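Local structure of importin subunit beta-1 (5OWU) at residues N223-M226 with Q227-E231; S320-K323 with D324-N328; H410-L413 with P414-N418. The protein carries proteins into the nucleus as the importin beta subunit, acting together with importin alpha, which recognises the classical nuclear localization signal of the cargo. One frame throughout, in Å; residues are numbered along the deposited sequence.

Interaction 1: N223-M226 with Q227-E231; sequences NYLM and QVVCE
M226 O accepts the amide of C230 N at 2.9 Å, with an N-H...O angle of 169°, the straightest of four successive bonds that join this turn to the next. V229 N reaches L225 O at 2.9 Å, and Q227 and V228 bind N223 and Y224 in the same way, as an unbroken alpha helix requires. On this regular frame the side chains one turn apart meet in pairs. The methyl CG2 of V228 rests over one face of the Y224 ring, a CH-pi contact in which it lies 4.0 Å from the ring centroid and 18° off the ring normal, displaced toward the hydroxyl end. With CG anti to the backbone N (chi1 178°), the Y224 ring lies where its CZ and CE2 side can take the V228 methyl. A looser apolar contact joins L225 CD1 to V229 CG2 at 4.4 Å. The polar end of N223 turns instead to Y262, and E231 forms a salt bridge with R198. As the first helix of HEAT 6, helix 219-233 has Y224, L225 and V228 against V185 of helix 177-188, V229 and M226 on its partner helix 238-255, and M226 with C230 on L267 of helix 260-274.

Interaction 2: S320-K323 with D324-N328; sequences SSIK and DVVPN
S321 and V325 meet twice, through backbone and side chain. S321 O is held by two amides: V325 N comes almost in line with the carbonyl at 2.8 Å, whereas D324 N, at 2.9 Å, approaches from above the carbonyl plane, with a poorer N-H...O angle of 134°. The two donors share one acceptor, and the D324 bond, between residues three apart, is of the 3-10 kind; the regular pattern is first lost here, since D324 N makes no bond to S320 O. CB of S321 also touches V325 CG2 at 3.7 Å, while its OG, set beside its own backbone N by chi1 of -50°, turns back to F317 O one turn earlier. That hydroxyl is thereby satisfied although the residue is buried. Next in line, I322 O takes V326 N at 3.0 Å. The branch methyls, I322 CG2 and V326 CG2, meet at 3.7 Å; the two side chains lie side by side, pointing the same way, and pack against helices 347-362 and 367-377, I322 on F358 and V326 on L355, within HEAT 8, and both on P369. At K323 the pattern is lost again. Its carbonyl oxygen faces P327 CD at 3.3 Å, because P327 N has no hydrogen to give; together with the missing bonds of D324 N and N328 N this leaves the helix kinked. N328 N bonds only weakly, to V325 O. The chemistry is therefore two-sided: I322, V325 and V326 give a buried apolar side, whereas the missing amide bonds fall at D324, P327 and N328, with exposed K323 beside them.

Interaction 3: H410-L413 with P414-N418; sequences HQAL and PSILN
L413 O receives L417 N at 2.8 Å, an almost straight bond (176°), and A412 O receives I416 N at 3.0 Å, yet the turn before is interrupted by P414. Its nitrogen has no hydrogen for H410 O, and S415 N does not reach Q411 O directly. A water fills the step instead, donating to Q411 O at 2.8 Å and accepting from S415 N at 3.0 Å. The side chain of S415 adds a second donor to A412 O: with chi1 at 60°, OG swings back and gives its proton at 2.7 Å, tilted 22° from the carbonyl plane, so this oxygen serves both a backbone amide and a hydroxyl. A proline that bends the first helix of the pair is a known feature of many HEAT repeats, and P414 in helix 402-418, the first helix of HEAT 10, is consistent with this. The apolar face is carried by leucines one turn apart, L413 CD1 lying 4.1 Å from L417 CG, and by I416, whose CD1 touches the A412 methyl. I416 packs on T431, I435 and I438 of helix 425-442, while L417 packs on V455 and A458 of helix 452-463.

How the interactions relate
Read from the N terminus, interaction 1 comes first, in HEAT 6, followed by interaction 2 in HEAT 8 and interaction 3 in HEAT 10. Each joins successive turns of one helix, so none closes a loop, and the three run in series without nesting or crossing. None touches another: the nearest atoms of interactions 1 and 2 are about 15 Å apart, those of 2 and 3 about 16 Å. Helix 260-274, at the start of HEAT 7, is packed against by residues of both interactions 1 and 2, linking them indirectly. Residues 410-418 pack on helices 383-395, 425-442 and 452-463, tying HEAT 10 to its neighbours. Comparison shows an uninterrupted helix at 223-231 and kinked ones at 320-328 and 410-418, each with a proline among the interruptions.

Interaction 1: N223-M226 with Q227-E231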
loop_
_atom_site.group_PDB
_atom_site.type_symbol
_atom_site.label_atom_id
_atom_site.label_comp_id
_atom_site.label_asym_id
_atom_site.label_seq_id
_atom_site.Cartn_x
_atom_site.Cartn_y
_atom_site.Cartn_z
ATOM N N ASN A 223 -27.565 15.613 -11.641
ATOM C CA ASN A 223 -27.765 16.969 -11.147
ATOM C C ASN A 223 -28.418 16.952 -9.774
ATOM O O ASN A 223 -27.946 17.616 -8.844
ATOM C CB ASN A 223 -28.622 17.779 -12.129
ATOM C CG ASN A 223 -27.859 18.195 -13.381
ATOM O OD1 ASN A 223 -26.636 18.128 -13.427
ATOM N ND2 ASN A 223 -28.590 18.639 -14.401
ATOM N N TYR A 224 -29.511 16.196 -9.622
ATOM C CA TYR A 224 -30.212 16.196 -8.341
ATOM C C TYR A 224 -29.329 15.654 -7.222
ATOM O O TYR A 224 -29.264 16.233 -6.128
ATOM C CB TYR A 224 -31.498 15.374 -8.438
ATOM C CG TYR A 224 -32.246 15.290 -7.127
ATOM C CD1 TYR A 224 -32.913 16.393 -6.618
ATOM C CD2 TYR A 224 -32.284 14.108 -6.394
ATOM C CE1 TYR A 224 -33.596 16.328 -5.422
ATOM C CE2 TYR A 224 -32.967 14.035 -5.194
ATOM C CZ TYR A 224 -33.621 15.149 -4.712
ATOM O OH TYR A 224 -34.306 15.086 -3.519
ATOM N N LEU A 225 -28.648 14.535 -7.470
ATOM C CA LEU A 225 -27.772 13.965 -6.449
ATOM C C LEU A 225 -26.677 14.951 -6.045
ATOM O O LEU A 225 -26.398 15.134 -4.852
ATOM C CB LEU A 225 -27.156 12.662 -6.956
ATOM C CG LEU A 225 -26.280 11.929 -5.931
ATOM C CD1 LEU A 225 -27.057 11.669 -4.652
ATOM C CD2 LEU A 225 -25.739 10.622 -6.476
ATOM N N MET A 226 -26.028 15.582 -7.029
ATOM C CA MET A 226 -24.972 16.541 -6.707
ATOM C C MET A 226 -25.527 17.724 -5.926
ATOM O O MET A 226 -24.878 18.231 -5.005
ATOM C CB MET A 226 -24.282 17.020 -7.986
ATOM C CG MET A 226 -23.414 15.949 -8.654
ATOM S SD MET A 226 -22.098 15.395 -7.560
ATOM C CE MET A 226 -20.978 16.798 -7.635
ATOM N N GLN A 227 -26.729 18.173 -6.281
ATOM C CA GLN A 227 -27.381 19.233 -5.521
ATOM C C GLN A 227 -27.545 18.833 -4.059
ATOM O O GLN A 227 -27.236 19.616 -3.151
ATOM C CB GLN A 227 -28.734 19.567 -6.154
ATOM C CG GLN A 227 -29.543 20.596 -5.380
ATOM C CD GLN A 227 -30.761 21.087 -6.151
ATOM O OE1 GLN A 227 -30.837 20.952 -7.373
ATOM N NE2 GLN A 227 -31.722 21.653 -5.434
ATOM N N VAL A 228 -28.013 17.604 -3.812
ATOM C CA VAL A 228 -28.194 17.140 -2.434
ATOM C C VAL A 228 -26.856 17.085 -1.702
ATOM O O VAL A 228 -26.748 17.485 -0.535
ATOM C CB VAL A 228 -28.891 15.767 -2.419
ATOM C CG1 VAL A 228 -28.924 15.194 -0.998
ATOM C CG2 VAL A 228 -30.300 15.873 -2.990
ATOM N N VAL A 229 -25.826 16.558 -2.360
ATOM C CA VAL A 229 -24.528 16.434 -1.704
ATOM C C VAL A 229 -23.976 17.816 -1.346
ATOM O O VAL A 229 -23.501 18.045 -0.226
ATOM C CB VAL A 229 -23.559 15.633 -2.595
ATOM C CG1 VAL A 229 -22.143 15.676 -2.039
ATOM C CG2 VAL A 229 -24.027 14.185 -2.698
ATOM N N CYS A 230 -24.034 18.759 -2.289
ATOM C CA CYS A 230 -23.512 20.103 -2.031
ATOM C C CYS A 230 -24.292 20.788 -0.914
ATOM O O CYS A 230 -23.708 21.353 0.031
ATOM C CB CYS A 230 -23.569 20.934 -3.309
ATOM S SG CYS A 230 -22.451 20.344 -4.591
ATOM N N GLU A 231 -25.622 20.756 -1.015
ATOM C CA GLU A 231 -26.479 21.231 0.056
ATOM C C GLU A 231 -25.955 20.695 1.382
ATOM O O GLU A 231 -25.824 21.448 2.351
ATOM C CB GLU A 231 -27.931 20.796 -0.191
ATOM C CG GLU A 231 -28.957 21.451 0.726
ATOM C CD GLU A 231 -28.720 21.149 2.201
ATOM O OE1 GLU A 231 -28.649 22.100 3.009
ATOM O OE2 GLU A 231 -28.592 19.956 2.551
#

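Interaction 2: S320-K323 with D324-N328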
loop_
_atom_site.group_PDB
_atom_site.type_symbol
_atom_site.label_atom_id
_atom_site.label_comp_id
_atom_site.label_asym_id
_atom_site.label_seq_id
_atom_site.Cartn_x
_atom_site.Cartn_y
_atom_site.Cartn_z
ATOM N N SER A 320 -6.185 25.857 -13.415
ATOM C CA SER A 320 -6.972 27.075 -13.580
ATOM C C SER A 320 -7.209 27.790 -12.257
ATOM O O SER A 320 -7.379 29.012 -12.241
ATOM C CB SER A 320 -8.320 26.741 -14.216
ATOM O OG SER A 320 -8.163 26.041 -15.439
ATOM N N SER A 321 -7.251 27.054 -11.149
ATOM C CA SER A 321 -7.659 27.602 -9.860
ATOM C C SER A 321 -6.492 28.028 -8.976
ATOM O O SER A 321 -6.729 28.529 -7.871
ATOM C CB SER A 321 -8.496 26.568 -9.106
ATOM O OG SER A 321 -9.534 26.058 -9.920
ATOM N N ILE A 322 -5.248 27.833 -9.425
ATOM C CA ILE A 322 -4.081 28.086 -8.573
ATOM C C ILE A 322 -4.142 29.477 -7.965
ATOM O O ILE A 322 -3.919 29.656 -6.759
ATOM C CB ILE A 322 -2.784 27.894 -9.377
ATOM C CG1 ILE A 322 -2.540 26.413 -9.630
ATOM C CG2 ILE A 322 -1.591 28.491 -8.639
ATOM C CD1 ILE A 322 -1.409 26.147 -10.579
ATOM N N LYS A 323 -4.413 30.481 -8.805
ATOM C CA LYS A 323 -4.472 31.870 -8.368
ATOM C C LYS A 323 -5.331 32.029 -7.119
ATOM O O LYS A 323 -4.993 32.804 -6.218
ATOM C CB LYS A 323 -5.027 32.752 -9.501
ATOM C CG LYS A 323 -4.127 32.882 -10.747
ATOM C CD LYS A 323 -4.835 33.632 -11.909
ATOM C CE LYS A 323 -4.064 33.529 -13.243
ATOM N NZ LYS A 323 -4.837 33.996 -14.456
ATOM N N ASP A 324 -6.462 31.328 -7.062
ATOM C CA ASP A 324 -7.423 31.488 -5.975
ATOM C C ASP A 324 -7.288 30.458 -4.857
ATOM O O ASP A 324 -7.611 30.774 -3.707
ATOM C CB ASP A 324 -8.845 31.428 -6.543
ATOM C CG ASP A 324 -8.990 32.233 -7.822
ATOM O OD1 ASP A 324 -8.382 33.317 -7.905
ATOM O OD2 ASP A 324 -9.683 31.781 -8.754
ATOM N N VAL A 325 -6.818 29.244 -5.154
ATOM C CA VAL A 325 -6.733 28.193 -4.141
ATOM C C VAL A 325 -5.443 28.313 -3.337
ATOM O O VAL A 325 -5.449 28.208 -2.104
ATOM C CB VAL A 325 -6.837 26.802 -4.795
ATOM C CG1 VAL A 325 -6.558 25.718 -3.777
ATOM C CG2 VAL A 325 -8.211 26.596 -5.411
ATOM N N VAL A 326 -4.312 28.504 -4.023
ATOM C CA VAL A 326 -3.011 28.337 -3.362
ATOM C C VAL A 326 -2.800 29.339 -2.237
ATOM O O VAL A 326 -2.238 28.959 -1.194
ATOM C CB VAL A 326 -1.888 28.349 -4.407
ATOM C CG1 VAL A 326 -0.505 28.405 -3.745
ATOM C CG2 VAL A 326 -1.999 27.107 -5.264
ATOM N N PRO A 327 -3.191 30.611 -2.360
ATOM C CA PRO A 327 -3.017 31.524 -1.214
ATOM C C PRO A 327 -3.710 31.045 0.053
ATOM O O PRO A 327 -3.174 31.212 1.161
ATOM C CB PRO A 327 -3.606 32.841 -1.734
ATOM C CG PRO A 327 -3.422 32.768 -3.221
ATOM C CD PRO A 327 -3.606 31.325 -3.582
ATOM N N ASN A 328 -4.881 30.424 -0.078
ATOM C CA ASN A 328 -5.575 29.907 1.098
ATOM C C ASN A 328 -4.837 28.716 1.719
ATOM O O ASN A 328 -4.735 28.618 2.953
ATOM C CB ASN A 328 -7.007 29.538 0.717
ATOM C CG ASN A 328 -7.820 30.750 0.276
ATOM O OD1 ASN A 328 -7.503 31.889 0.633
ATOM N ND2 ASN A 328 -8.866 30.511 -0.502
#

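Interaction 3: H410-L413 with P414-N418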
loop_
_atom_site.group_PDB
_atom_site.type_symbol
_atom_site.label_atom_id
_atom_site.label_comp_id
_atom_site.label_asym_id
_atom_site.label_seq_id
_atom_site.Cartn_x
_atom_site.Cartn_y
_atom_site.Cartn_z
ATOM N N HIS A 410 19.130 28.914 -5.853
ATOM C CA HIS A 410 20.280 29.802 -5.734
ATOM C C HIS A 410 19.916 31.067 -4.961
ATOM O O HIS A 410 20.666 31.507 -4.084
ATOM C CB HIS A 410 20.819 30.163 -7.120
ATOM C CG HIS A 410 22.109 30.921 -7.080
ATOM N ND1 HIS A 410 22.165 32.288 -6.915
ATOM C CD2 HIS A 410 23.393 30.499 -7.166
ATOM C CE1 HIS A 410 23.428 32.677 -6.909
ATOM N NE2 HIS A 410 24.193 31.611 -7.061
ATOM N N GLN A 411 18.756 31.658 -5.260
ATOM C CA GLN A 411 18.377 32.902 -4.593
ATOM C C GLN A 411 18.102 32.689 -3.104
ATOM O O GLN A 411 18.469 33.528 -2.273
ATOM C CB GLN A 411 17.152 33.506 -5.286
ATOM C CG GLN A 411 16.510 34.678 -4.562
ATOM C CD GLN A 411 15.378 35.294 -5.361
ATOM O OE1 GLN A 411 14.203 34.976 -5.152
ATOM N NE2 GLN A 411 15.726 36.176 -6.290
ATOM N N ALA A 412 17.463 31.577 -2.743
ATOM C CA ALA A 412 16.944 31.395 -1.391
ATOM C C ALA A 412 17.878 30.627 -0.466
ATOM O O ALA A 412 17.657 30.626 0.751
ATOM C CB ALA A 412 15.597 30.666 -1.444
ATOM N N LEU A 413 18.908 29.980 -0.995
ATOM C CA LEU A 413 19.696 29.076 -0.166
ATOM C C LEU A 413 20.363 29.797 0.996
ATOM O O LEU A 413 20.368 29.239 2.104
ATOM C CB LEU A 413 20.724 28.343 -1.038
ATOM C CG LEU A 413 21.344 27.033 -0.539
ATOM C CD1 LEU A 413 20.364 26.126 0.191
ATOM C CD2 LEU A 413 21.923 26.313 -1.743
ATOM N N PRO A 414 20.905 31.007 0.845
ATOM C CA PRO A 414 21.453 31.690 2.032
ATOM C C PRO A 414 20.443 31.837 3.162
ATOM O O PRO A 414 20.747 31.476 4.307
ATOM C CB PRO A 414 21.913 33.043 1.470
ATOM C CG PRO A 414 22.217 32.758 0.029
ATOM C CD PRO A 414 21.211 31.727 -0.403
ATOM N N SER A 415 19.240 32.343 2.875
ATOM C CA SER A 415 18.236 32.499 3.926
ATOM C C SER A 415 17.832 31.152 4.530
ATOM O O SER A 415 17.573 31.053 5.743
ATOM C CB SER A 415 17.014 33.225 3.370
ATOM O OG SER A 415 16.441 32.502 2.296
ATOM N N ILE A 416 17.766 30.102 3.705
ATOM C CA ILE A 416 17.366 28.790 4.211
ATOM C C ILE A 416 18.441 28.229 5.133
ATOM O O ILE A 416 18.144 27.726 6.224
ATOM C CB ILE A 416 17.059 27.830 3.047
ATOM C CG1 ILE A 416 15.766 28.251 2.355
ATOM C CG2 ILE A 416 16.929 26.380 3.542
ATOM C CD1 ILE A 416 15.489 27.506 1.055
ATOM N N LEU A 417 19.705 28.301 4.707
ATOM C CA LEU A 417 20.797 27.854 5.561
ATOM C C LEU A 417 20.841 28.664 6.848
ATOM O O LEU A 417 21.184 28.136 7.910
ATOM C CB LEU A 417 22.129 27.967 4.821
ATOM C CG LEU A 417 22.355 27.051 3.619
ATOM C CD1 LEU A 417 23.667 27.400 2.929
ATOM C CD2 LEU A 417 22.350 25.594 4.048
ATOM N N ASN A 418 20.506 29.955 6.772
ATOM C CA ASN A 418 20.480 30.766 7.983
ATOM C C ASN A 418 19.406 30.274 8.940
ATOM O O ASN A 418 19.599 30.301 10.162
ATOM C CB ASN A 418 20.258 32.239 7.638
ATOM C CG ASN A 418 20.156 33.113 8.871
ATOM O OD1 ASN A 418 21.118 33.250 9.626
ATOM N ND2 ASN A 418 18.991 33.713 9.082
HETATM O O HOH W 1 18.496 33.951 0.467
#